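Local coordinates for rhamnonate dehydratase (Gibberella zeae PH-1, PDB 3FXG), which probably catalyses the magnesium-dependent dehydration of rhamnonate to a 2-keto-3-deoxy sugar acid, as a member of the enolase superfamily, at residues Phe181-Lys185 with Asn245-Glu249; Val320-Ala326 with Asn340-Glu345; Leu206-Arg210 with Cys239-Asn243; Pro171-Ala175 with Pro351-Ser355. All coordinates share one frame; numbering follows the deposited sequence.

Contact 1: residues Phe181-Lys185 with Asn245-Glu249; sequences FWGGK and NWWEE. With MG (magnesium ion), chain I.
Lys185 and Trp246 mark the nearest approach of the two backbones, their CA atoms 9.0 Å apart and the touching parts running 42° from each other, so the contact is made by side chains reaching across strand 219-222, which lies between. The lysine chain runs out extended and then bends at chi3 (66°), bringing NZ to the syn side of the Glu248 carboxylate. There it forms a salt bridge, with NZ 2.7 Å from OE1 and equally near OE2, somewhat out of the carboxylate plane. OE1 also takes the indole N-H of Trp246 on its anti lone pair, NE1 to OE1 being 3.1 Å, and the side chain of Gln296 adds another donor. Glu248 OE2 meanwhile binds the magnesium ion at 2.2 Å. Water 1, a ligand of the metal, accepts from Lys185 NZ at 3.0 Å, tying the lysine to the metal site a second time. Beyond this polar end, the six-membered edge of Trp182 meets the Trp246 ring, CH2 to CZ3 3.9 Å. Asp222 and Glu275 complete the protein ligands, giving the three-carboxylate magnesium site at the C-terminal ends of the barrel strands that is characteristic of the enolase superfamily.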
loop_
_atom_site.group_PDB
_atom_site.type_symbol
_atom_site.label_atom_id
_atom_site.label_comp_id
_atom_site.label_asym_id
_atom_site.label_seq_id
_atom_site.Cartn_x
_atom_site.Cartn_y
_atom_site.Cartn_z
ATOM N N PHE A 181 -5.967 31.112 -31.427
ATOM C CA PHE A 181 -5.865 29.889 -30.629
ATOM C C PHE A 181 -5.706 30.300 -29.166
ATOM O O PHE A 181 -5.103 31.338 -28.878
ATOM C CB PHE A 181 -4.668 29.058 -31.099
ATOM C CG PHE A 181 -4.848 28.464 -32.470
ATOM C CD1 PHE A 181 -5.514 27.255 -32.636
ATOM C CD2 PHE A 181 -4.389 29.136 -33.600
ATOM C CE1 PHE A 181 -5.723 26.720 -33.909
ATOM C CE2 PHE A 181 -4.592 28.613 -34.876
ATOM C CZ PHE A 181 -5.263 27.401 -35.031
ATOM N N TRP A 182 -6.248 29.506 -28.243
ATOM C CA TRP A 182 -6.164 29.854 -26.828
ATOM C C TRP A 182 -4.802 29.608 -26.193
ATOM O O TRP A 182 -4.497 30.168 -25.142
ATOM C CB TRP A 182 -7.259 29.138 -26.008
ATOM C CG TRP A 182 -7.134 27.633 -25.866
ATOM C CD1 TRP A 182 -7.771 26.682 -26.615
ATOM C CD2 TRP A 182 -6.350 26.919 -24.898
ATOM N NE1 TRP A 182 -7.434 25.423 -26.172
ATOM C CE2 TRP A 182 -6.563 25.539 -25.122
ATOM C CE3 TRP A 182 -5.487 27.310 -23.864
ATOM C CZ2 TRP A 182 -5.942 24.547 -24.350
ATOM C CZ3 TRP A 182 -4.869 26.322 -23.094
ATOM C CH2 TRP A 182 -5.102 24.957 -23.344
ATOM N N GLY A 183 -3.986 28.780 -26.835
ATOM C CA GLY A 183 -2.665 28.486 -26.307
ATOM C C GLY A 183 -1.731 27.966 -27.384
ATOM O O GLY A 183 -2.165 27.626 -28.490
ATOM N N GLY A 184 -0.443 27.905 -27.068
ATOM C CA GLY A 184 0.526 27.414 -28.031
ATOM C C GLY A 184 1.423 26.343 -27.443
ATOM O O GLY A 184 1.948 26.515 -26.348
ATOM N N LYS A 185 1.593 25.234 -28.160
ATOM C CA LYS A 185 2.452 24.146 -27.691
ATOM C C LYS A 185 3.684 24.062 -28.581
ATOM O O LYS A 185 3.575 23.856 -29.791
ATOM C CB LYS A 185 1.710 22.806 -27.718
ATOM C CG LYS A 185 2.493 21.658 -27.078
ATOM C CD LYS A 185 1.638 20.391 -26.919
ATOM C CE LYS A 185 1.258 19.793 -28.266
ATOM N NZ LYS A 185 0.365 18.604 -28.120
ATOM N N ASN A 245 2.092 25.690 -18.952
ATOM C CA ASN A 245 0.765 25.122 -18.712
ATOM C C ASN A 245 0.844 23.614 -18.463
ATOM O O ASN A 245 0.327 23.113 -17.461
ATOM C CB ASN A 245 -0.155 25.407 -19.902
ATOM C CG ASN A 245 -1.620 25.167 -19.576
ATOM O OD1 ASN A 245 -2.435 24.928 -20.467
ATOM N ND2 ASN A 245 -1.961 25.242 -18.297
ATOM N N TRP A 246 1.471 22.884 -19.378
ATOM C CA TRP A 246 1.642 21.451 -19.186
ATOM C C TRP A 246 2.800 20.912 -20.008
ATOM O O TRP A 246 3.193 21.501 -21.020
ATOM C CB TRP A 246 0.348 20.672 -19.492
ATOM C CG TRP A 246 0.037 20.394 -20.949
ATOM C CD1 TRP A 246 0.781 19.650 -21.827
ATOM C CD2 TRP A 246 -1.143 20.789 -21.662
ATOM N NE1 TRP A 246 0.131 19.556 -23.037
ATOM C CE2 TRP A 246 -1.050 20.246 -22.962
ATOM C CE3 TRP A 246 -2.272 21.550 -21.325
ATOM C CZ2 TRP A 246 -2.047 20.439 -23.930
ATOM C CZ3 TRP A 246 -3.265 21.742 -22.287
ATOM C CH2 TRP A 246 -3.142 21.187 -23.574
ATOM N N TRP A 247 3.351 19.794 -19.545
ATOM C CA TRP A 247 4.467 19.130 -20.204
ATOM C C TRP A 247 3.925 17.850 -20.821
ATOM O O TRP A 247 3.381 16.993 -20.115
ATOM C CB TRP A 247 5.561 18.828 -19.182
ATOM C CG TRP A 247 6.163 20.073 -18.603
ATOM C CD1 TRP A 247 5.657 20.840 -17.594
ATOM C CD2 TRP A 247 7.369 20.715 -19.030
ATOM N NE1 TRP A 247 6.475 21.921 -17.364
ATOM C CE2 TRP A 247 7.534 21.868 -18.233
ATOM C CE3 TRP A 247 8.329 20.425 -20.010
ATOM C CZ2 TRP A 247 8.622 22.735 -18.384
ATOM C CZ3 TRP A 247 9.415 21.290 -20.160
ATOM C CH2 TRP A 247 9.548 22.429 -19.350
ATOM N N GLU A 248 4.089 17.727 -22.135
ATOM C CA GLU A 248 3.558 16.595 -22.889
ATOM C C GLU A 248 4.523 15.485 -23.297
ATOM O O GLU A 248 5.624 15.738 -23.789
ATOM C CB GLU A 248 2.849 17.134 -24.135
ATOM C CG GLU A 248 2.082 16.096 -24.930
ATOM C CD GLU A 248 1.144 16.733 -25.938
ATOM O OE1 GLU A 248 0.491 17.738 -25.584
ATOM O OE2 GLU A 248 1.052 16.227 -27.075
ATOM N N GLU A 249 4.069 14.249 -23.103
ATOM C CA GLU A 249 4.821 13.041 -23.438
ATOM C C GLU A 249 6.302 13.115 -23.081
ATOM O O GLU A 249 7.167 12.864 -23.921
ATOM C CB GLU A 249 4.657 12.714 -24.930
ATOM C CG GLU A 249 4.670 11.210 -25.213
ATOM C CD GLU A 249 4.413 10.852 -26.673
ATOM O OE1 GLU A 249 4.177 9.655 -26.945
ATOM O OE2 GLU A 249 4.454 11.751 -27.544
HETATM MG MG MG I . 2.323 15.427 -28.725
HETATM O O HOH W 1 1.084 16.751 -30.419
HETATM O O HOH W 2 4.276 14.261 -28.492
#

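Contact 2: residues Val320-Ala326 with Asn340-Glu345; sequences VPVVPHA and NTPFQE
Glu345 reaches the backbone of Ala326 with one carboxylate oxygen: Ala326 N donates to OE1 at 2.9 Å, on the anti side and well out of the carboxylate plane. The same OE1 lies 3.3 Å from His325 CA, beside the root of the side chain whose ring is turned nearly at right angles to the carboxylate (planes 89° apart). Water 3 donates to Pro324 O and accepts from Glu345 N. In the middle the contact is apolar: both methyls of Val323 rest against the Phe343 ring, CG2 3.5 Å from CE1, while Pro342 packs on CG2 and on Pro321. Farther back, Val322 N donates to Asn340 O at 2.9 Å, and the Asn340 amide, swung between its own N and carbonyl carbon (chi1 62°), returns a bond from ND2 to Val320 O at 3.1 Å. In a second shell, Thr169 and Lys185 hold Glu345 OE2, and Asp298 bonds His325 ND1, while the CD2 side of that ring faces the magnesium ion, about 4 Å away at the nearest atom. Segment 320-326 thus lies between strands 294-295 and 344-347, helping to close the enolase-type barrel, and Gln335 of helix 329-335 donates to Val322 O and Phe343 O.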
loop_
_atom_site.group_PDB
_atom_site.type_symbol
_atom_site.label_atom_id
_atom_site.label_comp_id
_atom_site.label_asym_id
_atom_site.label_seq_id
_atom_site.Cartn_x
_atom_site.Cartn_y
_atom_site.Cartn_z
ATOM N N VAL A 320 -11.177 12.835 -15.933
ATOM C CA VAL A 320 -9.898 13.079 -16.588
ATOM C C VAL A 320 -10.224 13.492 -18.019
ATOM O O VAL A 320 -10.858 12.741 -18.760
ATOM C CB VAL A 320 -9.012 11.814 -16.619
ATOM C CG1 VAL A 320 -7.802 12.047 -17.523
ATOM C CG2 VAL A 320 -8.544 11.468 -15.209
ATOM N N PRO A 321 -9.812 14.703 -18.422
ATOM C CA PRO A 321 -10.108 15.131 -19.788
ATOM C C PRO A 321 -9.353 14.349 -20.854
ATOM O O PRO A 321 -8.229 13.890 -20.633
ATOM C CB PRO A 321 -9.729 16.611 -19.779
ATOM C CG PRO A 321 -8.628 16.672 -18.771
ATOM C CD PRO A 321 -9.141 15.776 -17.664
ATOM N N VAL A 322 -9.997 14.196 -22.007
ATOM C CA VAL A 322 -9.412 13.506 -23.145
ATOM C C VAL A 322 -9.289 14.546 -24.253
ATOM O O VAL A 322 -10.290 15.110 -24.689
ATOM C CB VAL A 322 -10.321 12.355 -23.648
ATOM C CG1 VAL A 322 -9.688 11.691 -24.858
ATOM C CG2 VAL A 322 -10.537 11.327 -22.542
ATOM N N VAL A 323 -8.059 14.816 -24.679
ATOM C CA VAL A 323 -7.796 15.776 -25.749
ATOM C C VAL A 323 -6.931 15.020 -26.751
ATOM O O VAL A 323 -5.709 14.998 -26.638
ATOM C CB VAL A 323 -7.024 17.007 -25.227
ATOM C CG1 VAL A 323 -6.765 17.990 -26.368
ATOM C CG2 VAL A 323 -7.818 17.687 -24.115
ATOM N N PRO A 324 -7.565 14.372 -27.740
ATOM C CA PRO A 324 -6.837 13.606 -28.752
ATOM C C PRO A 324 -5.754 14.366 -29.506
ATOM O O PRO A 324 -5.772 15.593 -29.594
ATOM C CB PRO A 324 -7.949 13.081 -29.663
ATOM C CG PRO A 324 -9.052 14.067 -29.478
ATOM C CD PRO A 324 -9.012 14.355 -28.010
ATOM N N HIS A 325 -4.802 13.608 -30.035
ATOM C CA HIS A 325 -3.683 14.160 -30.786
ATOM C C HIS A 325 -4.084 14.472 -32.222
ATOM O O HIS A 325 -4.387 13.561 -32.993
ATOM C CB HIS A 325 -2.519 13.158 -30.754
ATOM C CG HIS A 325 -1.432 13.454 -31.739
ATOM N ND1 HIS A 325 -1.520 13.110 -33.071
ATOM C CD2 HIS A 325 -0.232 14.063 -31.586
ATOM C CE1 HIS A 325 -0.421 13.494 -33.696
ATOM N NE2 HIS A 325 0.377 14.075 -32.818
ATOM N N ALA A 326 -4.086 15.760 -32.569
ATOM C CA ALA A 326 -4.444 16.222 -33.913
ATOM C C ALA A 326 -5.679 15.488 -34.425
ATOM O O ALA A 326 -6.775 15.679 -33.901
ATOM C CB ALA A 326 -3.268 16.010 -34.861
ATOM N N ASN A 340 -16.248 15.015 -21.291
ATOM C CA ASN A 340 -14.886 15.290 -20.832
ATOM C C ASN A 340 -13.857 15.520 -21.945
ATOM O O ASN A 340 -12.730 15.030 -21.869
ATOM C CB ASN A 340 -14.415 14.143 -19.931
ATOM C CG ASN A 340 -14.361 12.813 -20.661
ATOM O OD1 ASN A 340 -15.207 12.523 -21.511
ATOM N ND2 ASN A 340 -13.377 11.985 -20.317
ATOM N N THR A 341 -14.247 16.274 -22.968
ATOM C CA THR A 341 -13.365 16.583 -24.096
ATOM C C THR A 341 -13.463 18.096 -24.294
ATOM O O THR A 341 -14.128 18.571 -25.213
ATOM C CB THR A 341 -13.831 15.828 -25.357
ATOM O OG1 THR A 341 -15.245 16.005 -25.531
ATOM C CG2 THR A 341 -13.537 14.339 -25.218
ATOM N N PRO A 342 -12.779 18.865 -23.427
ATOM C CA PRO A 342 -12.713 20.332 -23.366
ATOM C C PRO A 342 -12.227 21.150 -24.556
ATOM O O PRO A 342 -12.729 22.248 -24.799
ATOM C CB PRO A 342 -11.863 20.577 -22.123
ATOM C CG PRO A 342 -10.893 19.457 -22.177
ATOM C CD PRO A 342 -11.788 18.273 -22.505
ATOM N N PHE A 343 -11.241 20.647 -25.283
ATOM C CA PHE A 343 -10.728 21.390 -26.419
ATOM C C PHE A 343 -10.008 20.490 -27.395
ATOM O O PHE A 343 -9.956 19.275 -27.215
ATOM C CB PHE A 343 -9.817 22.523 -25.941
ATOM C CG PHE A 343 -8.856 22.114 -24.861
ATOM C CD1 PHE A 343 -7.697 21.413 -25.170
ATOM C CD2 PHE A 343 -9.120 22.420 -23.531
ATOM C CE1 PHE A 343 -6.811 21.018 -24.164
ATOM C CE2 PHE A 343 -8.242 22.028 -22.517
ATOM C CZ PHE A 343 -7.085 21.324 -22.840
ATOM N N GLN A 344 -9.440 21.099 -28.426
ATOM C CA GLN A 344 -8.775 20.348 -29.471
ATOM C C GLN A 344 -7.410 20.887 -29.864
ATOM O O GLN A 344 -7.132 22.077 -29.741
ATOM C CB GLN A 344 -9.682 20.329 -30.705
ATOM C CG GLN A 344 -9.026 19.778 -31.942
ATOM C CD GLN A 344 -9.276 18.308 -32.125
ATOM O OE1 GLN A 344 -8.491 17.612 -32.763
ATOM N NE2 GLN A 344 -10.386 17.825 -31.586
ATOM N N GLU A 345 -6.562 19.989 -30.350
ATOM C CA GLU A 345 -5.238 20.370 -30.801
ATOM C C GLU A 345 -5.231 20.506 -32.318
ATOM O O GLU A 345 -5.930 19.779 -33.023
ATOM C CB GLU A 345 -4.202 19.312 -30.419
ATOM C CG GLU A 345 -2.895 19.455 -31.199
ATOM C CD GLU A 345 -1.885 18.361 -30.904
ATOM O OE1 GLU A 345 -2.287 17.183 -30.823
ATOM O OE2 GLU A 345 -0.682 18.681 -30.770
HETATM O O HOH W 3 -7.622 17.368 -29.641
#

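Contact 3: residues Leu206-Arg210 with Cys239-Asn243; sequences LRKHR and CLDLN
Leu242, Arg210 and Leu206 carry this contact, the first with its side chain and its carbonyl alike. The isobutyl group of Leu242 packs against the helix, its two methyls split between neighbouring residues. CD1 meets Leu206 CB and the backbone nitrogen of Arg207, each at 3.6 Å, whereas CD2 lies over Arg207, 3.9 Å from its CA. Farther down the same side chain, Leu206 CD1 meets Cys239 SG at 3.8 Å, and Leu206 continues inward to Trp247 and Val221, forming the inner end of the patch. One turn further along the helix, Arg210 closes the outer end. Its chain bends at both chi2 (55°) and chi3 (70°), folding the guanidinium back so that one edge faces the 3-10 segment 240-242. Two nitrogens then grip a single atom side-on: NE is 2.9 Å and NH2 3.2 Å from Leu242 O, which lies close to the guanidinium plane. A weak bond from NH2 goes on to Asn243 O, and water 4 donates to Asn243 O at 2.6 Å and accepts a weak bond from Arg210 NH2. Arg207 contributes only its backbone and the start of its chain; its guanidinium turns off to Glu204 and Glu211. Helix 195-213 and the turn after helix 229-238 are neighbouring parts of the barrel's outer layer, joined here. With NH1 bonded to Phe217 O and Gly214 O, the N-H groups of Arg210 satisfy carbonyls on both sides, which fixes the rotation of the guanidinium and links the end of helix 195-213 to the loop before strand 246-248, next to an apolar leucine patch.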
loop_
_atom_site.group_PDB
_atom_site.type_symbol
_atom_site.label_atom_id
_atom_site.label_comp_id
_atom_site.label_asym_id
_atom_site.label_seq_id
_atom_site.Cartn_x
_atom_site.Cartn_y
_atom_site.Cartn_z
ATOM N N LEU A 206 12.490 28.116 -24.095
ATOM C CA LEU A 206 11.165 28.337 -23.534
ATOM C C LEU A 206 11.019 29.753 -22.983
ATOM O O LEU A 206 9.952 30.357 -23.086
ATOM C CB LEU A 206 10.884 27.300 -22.436
ATOM C CG LEU A 206 10.828 25.844 -22.922
ATOM C CD1 LEU A 206 10.607 24.905 -21.739
ATOM C CD2 LEU A 206 9.705 25.683 -23.948
ATOM N N ARG A 207 12.091 30.286 -22.408
ATOM C CA ARG A 207 12.060 31.638 -21.859
ATOM C C ARG A 207 11.795 32.645 -22.975
ATOM O O ARG A 207 11.041 33.603 -22.797
ATOM C CB ARG A 207 13.393 31.979 -21.191
ATOM C CG ARG A 207 13.393 33.322 -20.480
ATOM C CD ARG A 207 14.797 33.900 -20.391
ATOM N NE ARG A 207 15.313 34.260 -21.711
ATOM C CZ ARG A 207 14.825 35.240 -22.469
ATOM N NH1 ARG A 207 13.802 35.972 -22.043
ATOM N NH2 ARG A 207 15.360 35.488 -23.657
ATOM N N LYS A 208 12.421 32.417 -24.125
ATOM C CA LYS A 208 12.268 33.297 -25.276
ATOM C C LYS A 208 10.813 33.346 -25.729
ATOM O O LYS A 208 10.281 34.411 -26.041
ATOM C CB LYS A 208 13.159 32.816 -26.425
ATOM C CG LYS A 208 13.125 33.716 -27.651
ATOM C CD LYS A 208 14.141 33.292 -28.706
ATOM C CE LYS A 208 15.578 33.533 -28.249
ATOM N NZ LYS A 208 15.984 32.681 -27.092
ATOM N N HIS A 209 10.166 32.188 -25.759
ATOM C CA HIS A 209 8.772 32.128 -26.170
ATOM C C HIS A 209 7.870 32.811 -25.152
ATOM O O HIS A 209 6.959 33.552 -25.523
ATOM C CB HIS A 209 8.352 30.675 -26.373
ATOM C CG HIS A 209 8.797 30.105 -27.682
ATOM N ND1 HIS A 209 9.466 28.905 -27.787
ATOM C CD2 HIS A 209 8.666 30.574 -28.945
ATOM C CE1 HIS A 209 9.728 28.661 -29.059
ATOM N NE2 HIS A 209 9.253 29.657 -29.783
ATOM N N ARG A 210 8.129 32.569 -23.871
ATOM C CA ARG A 210 7.334 33.188 -22.816
ATOM C C ARG A 210 7.464 34.702 -22.925
ATOM O O ARG A 210 6.492 35.437 -22.752
ATOM C CB ARG A 210 7.815 32.725 -21.434
ATOM C CG ARG A 210 7.240 33.528 -20.266
ATOM C CD ARG A 210 5.721 33.556 -20.291
ATOM N NE ARG A 210 5.127 32.258 -19.980
ATOM C CZ ARG A 210 3.922 31.871 -20.386
ATOM N NH1 ARG A 210 3.179 32.684 -21.133
ATOM N NH2 ARG A 210 3.454 30.675 -20.039
ATOM N N CYS A 239 12.383 25.498 -15.097
ATOM C CA CYS A 239 11.444 26.356 -15.826
ATOM C C CYS A 239 10.253 26.827 -15.008
ATOM O O CYS A 239 9.298 27.370 -15.564
ATOM C CB CYS A 239 10.903 25.622 -17.057
ATOM S SG CYS A 239 12.123 25.183 -18.295
ATOM N N LEU A 240 10.301 26.642 -13.695
ATOM C CA LEU A 240 9.174 27.024 -12.855
ATOM C C LEU A 240 8.652 28.451 -13.025
ATOM O O LEU A 240 7.442 28.661 -13.038
ATOM C CB LEU A 240 9.495 26.738 -11.384
ATOM C CG LEU A 240 9.636 25.238 -11.079
ATOM C CD1 LEU A 240 9.885 25.025 -9.593
ATOM C CD2 LEU A 240 8.374 24.503 -11.516
ATOM N N ASP A 241 9.541 29.426 -13.180
ATOM C CA ASP A 241 9.095 30.810 -13.339
ATOM C C ASP A 241 8.512 31.126 -14.718
ATOM O O ASP A 241 7.999 32.225 -14.943
ATOM C CB ASP A 241 10.241 31.777 -13.035
ATOM C CG ASP A 241 11.448 31.551 -13.922
ATOM O OD1 ASP A 241 12.452 32.277 -13.749
ATOM O OD2 ASP A 241 11.398 30.652 -14.789
ATOM N N LEU A 242 8.587 30.173 -15.641
ATOM C CA LEU A 242 8.056 30.385 -16.986
ATOM C C LEU A 242 6.569 30.050 -17.062
ATOM O O LEU A 242 5.926 30.253 -18.094
ATOM C CB LEU A 242 8.840 29.550 -18.002
ATOM C CG LEU A 242 10.344 29.834 -18.082
ATOM C CD1 LEU A 242 10.951 29.041 -19.231
ATOM C CD2 LEU A 242 10.583 31.325 -18.288
ATOM N N ASN A 243 6.034 29.530 -15.963
ATOM C CA ASN A 243 4.626 29.168 -15.861
ATOM C C ASN A 243 4.101 28.311 -17.016
ATOM O O ASN A 243 3.075 28.628 -17.618
ATOM C CB ASN A 243 3.782 30.442 -15.731
ATOM C CG ASN A 243 4.117 31.240 -14.476
ATOM O OD1 ASN A 243 3.712 32.396 -14.333
ATOM N ND2 ASN A 243 4.854 30.621 -13.558
HETATM O O HOH W 4 1.285 28.760 -19.520
#

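Contact 4: residues Pro171-Ala175 with Pro351-Ser355; sequences PEPTA and PDGKS
The carboxylate of Glu172 lies under the aliphatic end of Lys354, whose CE stands above its plane, 4.0 Å from Glu172 CD. OE2 is reached by waters: water 6 donates to it and to Asp352 O, while water 7 donates to OE2 and accepts from Lys354 NZ. The two charged ends, Glu172 OE2 and Lys354 NZ, are 4.9 Å apart, so they are not in contact, and water 7 bridges them. The other carboxylate, that of Asp352, is met from above its plane by the backbone nitrogen of Lys354, N to OD1 2.9 Å, closing an Asx turn. This turn presents Asp352 O, which faces Pro171 CG and also Glu172 CG, at 3.5 Å from the latter. In the glutamate, chi1 (-59°) places CG 3.8 Å from Lys354 CG, and the bend at chi2 (-68°) turns the carboxylate so that one face looks at Lys354 CE. Gly353, inside the Asx turn, has a positive phi (67°), and its CA packs against Pro171 CD. Water 5 joins Glu172 N to Gly353 O, and Ala175 CB closes against Lys354 CA at 3.8 Å. Glu172 is the N-cap residue of helix 173-179, which connects barrel strands 163-169 and 184-187; the contact therefore sets the start of this beta-alpha-beta crossover helix against the loop between strands 344-347 and 374-376, while Pro173 and Thr174 pack on helix 195-213 and Pro351 bonds through its backbone to Trp36.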
loop_
_atom_site.group_PDB
_atom_site.type_symbol
_atom_site.label_atom_id
_atom_site.label_comp_id
_atom_site.label_asym_id
_atom_site.label_seq_id
_atom_site.Cartn_x
_atom_site.Cartn_y
_atom_site.Cartn_z
ATOM N N PRO A 171 6.180 25.791 -33.864
ATOM C CA PRO A 171 7.321 26.591 -33.415
ATOM C C PRO A 171 7.070 28.081 -33.195
ATOM O O PRO A 171 7.933 28.779 -32.662
ATOM C CB PRO A 171 8.348 26.343 -34.511
ATOM C CG PRO A 171 7.494 26.293 -35.727
ATOM C CD PRO A 171 6.331 25.418 -35.282
ATOM N N GLU A 172 5.903 28.575 -33.589
ATOM C CA GLU A 172 5.619 30.001 -33.434
ATOM C C GLU A 172 4.370 30.316 -32.613
ATOM O O GLU A 172 3.310 30.602 -33.165
ATOM C CB GLU A 172 5.491 30.653 -34.816
ATOM C CG GLU A 172 6.725 30.517 -35.710
ATOM C CD GLU A 172 7.922 31.298 -35.196
ATOM O OE1 GLU A 172 7.726 32.264 -34.429
ATOM O OE2 GLU A 172 9.062 30.957 -35.573
ATOM N N PRO A 173 4.483 30.284 -31.276
ATOM C CA PRO A 173 3.322 30.578 -30.433
ATOM C C PRO A 173 2.738 31.980 -30.620
ATOM O O PRO A 173 1.564 32.196 -30.330
ATOM C CB PRO A 173 3.845 30.330 -29.017
ATOM C CG PRO A 173 5.308 30.601 -29.137
ATOM C CD PRO A 173 5.662 29.962 -30.454
ATOM N N THR A 174 3.540 32.935 -31.095
ATOM C CA THR A 174 3.018 34.286 -31.315
ATOM C C THR A 174 1.992 34.243 -32.446
ATOM O O THR A 174 1.041 35.020 -32.463
ATOM C CB THR A 174 4.132 35.311 -31.686
ATOM O OG1 THR A 174 4.890 34.826 -32.800
ATOM C CG2 THR A 174 5.059 35.557 -30.499
ATOM N N ALA A 175 2.189 33.323 -33.387
ATOM C CA ALA A 175 1.267 33.169 -34.509
ATOM C C ALA A 175 -0.030 32.535 -34.011
ATOM O O ALA A 175 -1.124 32.937 -34.405
ATOM C CB ALA A 175 1.896 32.304 -35.593
ATOM N N PRO A 351 4.877 24.914 -43.209
ATOM C CA PRO A 351 6.314 24.707 -42.998
ATOM C C PRO A 351 6.972 25.582 -41.928
ATOM O O PRO A 351 7.914 25.145 -41.265
ATOM C CB PRO A 351 6.904 24.927 -44.392
ATOM C CG PRO A 351 5.910 25.836 -45.052
ATOM C CD PRO A 351 4.597 25.254 -44.613
ATOM N N ASP A 352 6.480 26.807 -41.753
ATOM C CA ASP A 352 7.045 27.711 -40.752
ATOM C C ASP A 352 6.187 27.811 -39.492
ATOM O O ASP A 352 6.542 28.521 -38.549
ATOM C CB ASP A 352 7.238 29.111 -41.341
ATOM C CG ASP A 352 5.948 29.709 -41.874
ATOM O OD1 ASP A 352 4.861 29.176 -41.571
ATOM O OD2 ASP A 352 6.025 30.727 -42.593
ATOM N N GLY A 353 5.061 27.104 -39.486
ATOM C CA GLY A 353 4.168 27.119 -38.339
ATOM C C GLY A 353 3.487 28.451 -38.080
ATOM O O GLY A 353 3.031 28.708 -36.967
ATOM N N LYS A 354 3.394 29.297 -39.102
ATOM C CA LYS A 354 2.767 30.605 -38.932
ATOM C C LYS A 354 1.361 30.704 -39.520
ATOM O O LYS A 354 0.726 31.752 -39.438
ATOM C CB LYS A 354 3.663 31.690 -39.536
ATOM C CG LYS A 354 5.049 31.743 -38.903
ATOM C CD LYS A 354 5.880 32.902 -39.431
ATOM C CE LYS A 354 7.239 32.944 -38.746
ATOM N NZ LYS A 354 8.074 34.090 -39.206
ATOM N N SER A 355 0.875 29.617 -40.108
ATOM C CA SER A 355 -0.461 29.609 -40.691
ATOM C C SER A 355 -1.069 28.221 -40.587
ATOM O O SER A 355 -0.361 27.246 -40.347
ATOM C CB SER A 355 -0.408 30.045 -42.158
ATOM O OG SER A 355 0.398 29.167 -42.920
HETATM O O HOH W 5 3.377 27.569 -34.530
HETATM O O HOH W 6 9.011 29.475 -37.912
HETATM O O HOH W 7 10.045 33.558 -36.757
#

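Contacts 1 and 2 are buried and belong to the same barrel sheet; they meet directly, through the salt bridge between Lys185 and Glu345 and through Phe343 packed on Trp182 and Trp246. Contact 1 is ionic and metal-centred, whereas contact 2 mixes side-chain-to-backbone and backbone bonds with apolar packing. Contact 3, partly buried, stands farther out among helices but touches contact 1, Trp247 packing on Leu206 and Cys239; the guanidinium of Arg210 goes to carbonyls. Contact 4 is a surface contact of loops and a helix start, joined to contact 3 by helix 195-213, where His209 packs on Pro173. Its bridging waters take the place of direct polar bonds, whereas in contact 1 the waters are ligands of the metal.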